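Local coordinates for lipoprotein (Shewanella oneidensis, PDB 3LHN) that is of unproven function but, as an NlpE-family lipoprotein with a calycin-like barrel, probably serves at the cell envelope and may bind lipid, at residues Leu27-Val32 against Ala53-Glu58; Thr47-Gln52 against Asn99-Leu104. All blocks are in the same frame, centred on the assembly; numbering follows the deposited sequence.

Contact 1: residues Leu27-Val32 against Ala53-Glu58; sequences LDWPGV and ADNSFE
Trp29 and Asn55 meet through two first torsions: chi1 of 55° sets Trp29 CG between its backbone N and carbonyl carbon, and chi1 of -68° lays Asn55 CG beside its own N, opposite the carbonyl carbon. The six-membered end of the indole is thereby carried to residues 53-55. There CH2 of Trp29 stands 3.6 Å from OD1 of Asn55 and 3.7 Å from CA of Ala53, both approaching the ring obliquely. The two side chains cross at about a right angle, whereas the ring and amide planes differ by only 35°. No hydrogen bond links the segments. Trp29 NE1 and Asn55 OD1 find partners in other parts of the chain: NE1 of Trp29 bonds to O of Gln24, and OD1 of Asn55 accepts from NE1 of Trp79, whose ring also makes an edge-to-face contact with Trp29.

In the eight-stranded antiparallel barrel, consistent with the calycin clan, this is one end of the wall: residues 27-30 lead into strand 31-37, and residues 53-55 belong to the short connection between the neighbouring strands 44-51 and 56-64. Pro30 adds an apolar contact at the more exposed part, its CG 4.1 Å from CB of Ala53 and 4.0 Å from N of Ala53. The proline also packs on its predecessor, with CD lying 3.3 Å above the indole plane, offset toward the rim. Asp54, whose CB points away from segment 27-32, uses the syn lone pair of OD1 to accept a bond from OG of Ser56 at 2.7 Å, with a weak second bond from N of Ser56.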
loop_
_atom_site.group_PDB
_atom_site.type_symbol
_atom_site.label_atom_id
_atom_site.label_comp_id
_atom_site.label_asym_id
_atom_site.label_seq_id
_atom_site.Cartn_x
_atom_site.Cartn_y
_atom_site.Cartn_z
ATOM N N LEU A 27 -9.187 -19.879 22.699
ATOM C CA LEU A 27 -8.417 -20.592 21.691
ATOM C C LEU A 27 -6.946 -20.726 22.061
ATOM O O LEU A 27 -6.375 -19.841 22.692
ATOM C CB LEU A 27 -8.464 -19.853 20.352
ATOM C CG LEU A 27 -9.831 -19.687 19.681
ATOM C CD1 LEU A 27 -9.799 -18.878 18.392
ATOM C CD2 LEU A 27 -10.425 -21.064 19.406
ATOM N N ASP A 28 -6.336 -21.816 21.620
ATOM C CA ASP A 28 -4.891 -22.007 21.712
ATOM C C ASP A 28 -4.372 -21.334 20.420
ATOM O O ASP A 28 -3.999 -21.984 19.430
ATOM C CB ASP A 28 -4.456 -23.465 21.796
ATOM C CG ASP A 28 -2.933 -23.600 21.852
ATOM O OD1 ASP A 28 -2.289 -22.610 22.208
ATOM O OD2 ASP A 28 -2.441 -24.701 21.545
ATOM N N TRP A 29 -4.392 -20.018 20.419
ATOM C CA TRP A 29 -4.040 -19.223 19.222
ATOM C C TRP A 29 -2.540 -18.954 19.020
ATOM O O TRP A 29 -2.147 -18.753 17.912
ATOM C CB TRP A 29 -4.865 -17.923 19.098
ATOM C CG TRP A 29 -4.777 -17.032 20.328
ATOM C CD1 TRP A 29 -5.657 -16.973 21.369
ATOM C CD2 TRP A 29 -3.709 -16.138 20.656
ATOM N NE1 TRP A 29 -5.191 -16.122 22.335
ATOM C CE2 TRP A 29 -4.016 -15.575 21.914
ATOM C CE3 TRP A 29 -2.509 -15.769 20.017
ATOM C CZ2 TRP A 29 -3.192 -14.647 22.536
ATOM C CZ3 TRP A 29 -1.697 -14.859 20.634
ATOM C CH2 TRP A 29 -2.035 -14.318 21.897
ATOM N N PRO A 30 -1.711 -18.898 20.071
ATOM C CA PRO A 30 -0.247 -18.746 19.800
ATOM C C PRO A 30 0.199 -19.913 18.903
ATOM O O PRO A 30 -0.138 -21.049 19.149
ATOM C CB PRO A 30 0.381 -18.774 21.202
ATOM C CG PRO A 30 -0.692 -18.307 22.094
ATOM C CD PRO A 30 -1.966 -18.937 21.536
ATOM N N GLY A 31 0.930 -19.594 17.864
ATOM C CA GLY A 31 1.362 -20.597 16.929
ATOM C C GLY A 31 1.627 -20.037 15.558
ATOM O O GLY A 31 1.708 -18.815 15.368
ATOM N N VAL A 32 1.812 -20.950 14.616
ATOM C CA VAL A 32 2.231 -20.663 13.277
ATOM C C VAL A 32 1.141 -21.000 12.294
ATOM O O VAL A 32 0.587 -22.098 12.320
ATOM C CB VAL A 32 3.482 -21.495 12.933
ATOM C CG1 VAL A 32 3.999 -21.224 11.501
ATOM C CG2 VAL A 32 4.601 -21.238 13.968
ATOM N N ALA A 53 2.013 -15.420 22.639
ATOM C CA ALA A 53 1.075 -15.096 23.706
ATOM C C ALA A 53 1.215 -13.668 24.171
ATOM O O ALA A 53 0.237 -13.075 24.672
ATOM C CB ALA A 53 1.277 -16.065 24.909
ATOM N N ASP A 54 2.420 -13.076 24.048
ATOM C CA ASP A 54 2.640 -11.682 24.465
ATOM C C ASP A 54 2.256 -10.628 23.422
ATOM O O ASP A 54 2.582 -9.451 23.557
ATOM C CB ASP A 54 4.079 -11.514 24.949
ATOM C CG ASP A 54 5.079 -11.628 23.843
ATOM O OD1 ASP A 54 4.708 -11.741 22.661
ATOM O OD2 ASP A 54 6.299 -11.605 24.178
ATOM N N ASN A 55 1.552 -11.088 22.411
ATOM C CA ASN A 55 1.007 -10.249 21.348
ATOM C C ASN A 55 2.082 -9.698 20.436
ATOM O O ASN A 55 1.943 -8.627 19.855
ATOM C CB ASN A 55 0.113 -9.132 21.903
ATOM C CG ASN A 55 -1.146 -9.638 22.498
ATOM O OD1 ASN A 55 -1.546 -10.784 22.328
ATOM N ND2 ASN A 55 -1.845 -8.745 23.191
ATOM N N SER A 56 3.165 -10.422 20.291
ATOM C CA SER A 56 4.193 -10.124 19.306
ATOM C C SER A 56 3.999 -11.104 18.154
ATOM O O SER A 56 3.415 -12.194 18.302
ATOM C CB SER A 56 5.589 -10.174 19.889
ATOM O OG SER A 56 5.945 -11.429 20.285
ATOM N N PHE A 57 4.457 -10.698 16.982
ATOM C CA PHE A 57 4.337 -11.546 15.813
ATOM C C PHE A 57 5.551 -11.473 14.926
ATOM O O PHE A 57 6.291 -10.494 14.936
ATOM C CB PHE A 57 3.117 -11.230 14.939
ATOM C CG PHE A 57 3.260 -9.984 14.100
ATOM C CD1 PHE A 57 3.041 -8.714 14.659
ATOM C CD2 PHE A 57 3.667 -10.062 12.795
ATOM C CE1 PHE A 57 3.225 -7.617 13.936
ATOM C CE2 PHE A 57 3.877 -8.909 12.045
ATOM C CZ PHE A 57 3.637 -7.676 12.613
ATOM N N GLU A 58 5.677 -12.509 14.089
ATOM C CA GLU A 58 6.645 -12.532 12.977
ATOM C C GLU A 58 5.939 -12.994 11.727
ATOM O O GLU A 58 5.220 -13.991 11.781
ATOM C CB GLU A 58 7.835 -13.435 13.304
ATOM C CG GLU A 58 8.723 -12.999 14.444
ATOM C CD GLU A 58 10.106 -13.662 14.416
ATOM O OE1 GLU A 58 10.299 -14.670 13.677
ATOM O OE2 GLU A 58 11.026 -13.119 15.105
#

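Contact 2: residues Thr47-Gln52 against Asn99-Leu104; sequences TTLTLQ and NQLLML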
loop_
_atom_site.group_PDB
_atom_site.type_symbol
_atom_site.label_atom_id
_atom_site.label_comp_id
_atom_site.label_asym_id
_atom_site.label_seq_id
_atom_site.Cartn_x
_atom_site.Cartn_y
_atom_site.Cartn_z
ATOM N N THR A 47 2.603 -17.251 2.717
ATOM C CA THR A 47 2.604 -16.545 3.988
ATOM C C THR A 47 2.751 -17.455 5.181
ATOM O O THR A 47 2.111 -18.501 5.255
ATOM C CB THR A 47 1.257 -15.794 4.120
ATOM O OG1 THR A 47 1.137 -14.878 3.036
ATOM C CG2 THR A 47 1.125 -15.043 5.484
ATOM N N THR A 48 3.586 -17.070 6.117
ATOM C CA THR A 48 3.771 -17.752 7.412
ATOM C C THR A 48 3.680 -16.681 8.480
ATOM O O THR A 48 4.460 -15.718 8.488
ATOM C CB THR A 48 5.141 -18.465 7.489
ATOM O OG1 THR A 48 5.325 -19.316 6.337
ATOM C CG2 THR A 48 5.239 -19.285 8.781
ATOM N N LEU A 49 2.657 -16.773 9.329
ATOM C CA LEU A 49 2.408 -15.774 10.390
ATOM C C LEU A 49 2.454 -16.501 11.712
ATOM O O LEU A 49 1.692 -17.424 11.959
ATOM C CB LEU A 49 1.068 -15.104 10.151
ATOM C CG LEU A 49 0.604 -14.127 11.211
ATOM C CD1 LEU A 49 1.674 -13.027 11.519
ATOM C CD2 LEU A 49 -0.708 -13.465 10.745
ATOM N N THR A 50 3.381 -16.053 12.557
ATOM C CA THR A 50 3.649 -16.633 13.880
ATOM C C THR A 50 3.187 -15.631 14.931
ATOM O O THR A 50 3.677 -14.513 14.966
ATOM C CB THR A 50 5.114 -16.988 14.084
ATOM O OG1 THR A 50 5.509 -17.892 13.057
ATOM C CG2 THR A 50 5.310 -17.656 15.416
ATOM N N LEU A 51 2.285 -16.050 15.805
ATOM C CA LEU A 51 1.756 -15.236 16.896
ATOM C C LEU A 51 2.265 -15.766 18.222
ATOM O O LEU A 51 2.248 -16.974 18.473
ATOM C CB LEU A 51 0.225 -15.271 16.947
ATOM C CG LEU A 51 -0.526 -14.928 15.663
ATOM C CD1 LEU A 51 -2.055 -14.963 15.974
ATOM C CD2 LEU A 51 -0.122 -13.552 15.076
ATOM N N GLN A 52 2.732 -14.896 19.092
ATOM C CA GLN A 52 3.079 -15.258 20.469
ATOM C C GLN A 52 2.048 -14.776 21.468
ATOM O O GLN A 52 1.370 -13.769 21.247
ATOM C CB GLN A 52 4.426 -14.647 20.858
ATOM C CG GLN A 52 5.522 -14.898 19.919
ATOM C CD GLN A 52 5.907 -16.351 19.758
ATOM O OE1 GLN A 52 5.681 -17.206 20.656
ATOM N NE2 GLN A 52 6.566 -16.635 18.626
ATOM N N ASN A 99 -7.953 -23.226 14.881
ATOM C CA ASN A 99 -6.856 -23.689 14.037
ATOM C C ASN A 99 -6.621 -22.841 12.782
ATOM O O ASN A 99 -6.112 -23.355 11.791
ATOM C CB ASN A 99 -7.065 -25.133 13.645
ATOM C CG ASN A 99 -7.044 -26.048 14.860
ATOM O OD1 ASN A 99 -6.262 -25.827 15.793
ATOM N ND2 ASN A 99 -7.897 -27.091 14.831
ATOM N N GLN A 100 -7.020 -21.581 12.806
ATOM C CA GLN A 100 -6.813 -20.715 11.634
ATOM C C GLN A 100 -6.916 -19.253 11.961
ATOM O O GLN A 100 -7.451 -18.837 13.017
ATOM C CB GLN A 100 -7.880 -21.058 10.588
ATOM C CG GLN A 100 -9.293 -20.657 10.977
ATOM C CD GLN A 100 -10.286 -20.759 9.839
ATOM O OE1 GLN A 100 -10.391 -21.794 9.207
ATOM N NE2 GLN A 100 -10.951 -19.663 9.528
ATOM N N LEU A 101 -6.342 -18.486 11.048
ATOM C CA LEU A 101 -6.564 -17.038 10.976
ATOM C C LEU A 101 -7.213 -16.729 9.634
ATOM O O LEU A 101 -6.896 -17.375 8.617
ATOM C CB LEU A 101 -5.268 -16.264 11.089
ATOM C CG LEU A 101 -4.378 -16.489 12.284
ATOM C CD1 LEU A 101 -3.070 -15.696 12.134
ATOM C CD2 LEU A 101 -5.129 -16.135 13.563
ATOM N N LEU A 102 -8.162 -15.829 9.618
ATOM C CA LEU A 102 -8.797 -15.423 8.368
ATOM C C LEU A 102 -8.493 -13.975 8.144
ATOM O O LEU A 102 -8.885 -13.131 8.924
ATOM C CB LEU A 102 -10.311 -15.656 8.444
ATOM C CG LEU A 102 -11.181 -15.206 7.257
ATOM C CD1 LEU A 102 -10.857 -16.081 6.056
ATOM C CD2 LEU A 102 -12.626 -15.319 7.604
HETATM N N MSE A 103 -7.812 -13.641 7.036
HETATM C CA MSE A 103 -7.504 -12.238 6.795
HETATM C C MSE A 103 -8.801 -11.518 6.446
HETATM O O MSE A 103 -9.575 -11.994 5.615
HETATM C CB MSE A 103 -6.499 -12.048 5.650
HETATM C CG MSE A 103 -6.245 -10.610 5.353
HETATM SE SE MSE A 103 -5.076 -10.355 3.825
HETATM C CE MSE A 103 -3.541 -10.341 4.884
ATOM N N LEU A 104 -8.980 -10.341 7.025
ATOM C CA LEU A 104 -10.161 -9.503 6.874
ATOM C C LEU A 104 -9.794 -8.324 5.969
ATOM O O LEU A 104 -8.623 -8.054 5.688
ATOM C CB LEU A 104 -10.628 -8.972 8.238
ATOM C CG LEU A 104 -10.986 -10.080 9.236
ATOM C CD1 LEU A 104 -11.179 -9.464 10.599
ATOM C CD2 LEU A 104 -12.202 -10.871 8.818
#
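Leu101 meets Leu49 and Leu51 entirely through apolar contacts, and the three methyl-to-methyl approaches separate into two kinds. The first is a crossing: CD2 of Leu49 comes within 3.5 Å of CD1 of Leu101, and the two side chains run at about a right angle to one another. In Leu49, chi1 of 175°, with CG anti to the backbone N, and chi2 of 53° together direct CD2 at Leu101. The second is an end-on meeting, in which Leu51 and Leu101 reach toward each other tip to tip. Here CD1 of Leu51 touches both branches of Leu101, at 4.0 Å from CD1 and 4.1 Å from CD2. One methyl, CD1 of Leu101, therefore serves both partners.

Backbone pairing across the contact is absent. The nearest CA atoms, those of Leu49 and Leu101, are 9.1 Å apart, and no hydrogen bond joins the segments. Strands 44-51 and 100-103 are not neighbours in the sheet: strands 31-37 and 120-123 stand between them in the closed order, and the two face one another across the interior of the antiparallel barrel. The centre of the contact lies about 3 Å from the centre of the chain. Strand 44-51 instead makes backbone hydrogen bonds to its sheet neighbours, Leu49 with Tyr33 and Thr48 with Lys60.

Packing from other strands encloses the leucines. Tyr94 touches both Leu49 and Leu101, Phe57 lies against Leu49 and Leu51, and Val96 and Tyr33 add to the surroundings of Leu101.

With all three touching residues buried and only carbon meeting carbon, cohesion here rests on dispersion and the exclusion of water, without directional bonds. Because the methyls meet across the interior, the barrel at this level is filled by its own leucines.

The centres of contacts 1 and 2 lie 9 Å apart, and their segments alternate along the chain: 27-32, 47-52, 53-58, then 99-104. Segment 47-52 runs straight into 53-58, and strand 44-51 sits in the sheet between strands 31-37 and 56-64, on which contact 1 lies. Two probable backbone hydrogen bonds tie the contacts together, Gly31 O to Leu51 N and Glu58 O to Thr50 N, both 2.9 Å, while CZ3 of Trp29 packs 3.3 Å from O of Gln52. Contact 1 is partly buried at a barrel end, whereas contact 2 is buried and spans the interior, so strand 44-51 joins a turn at the barrel's rim to packing in its core.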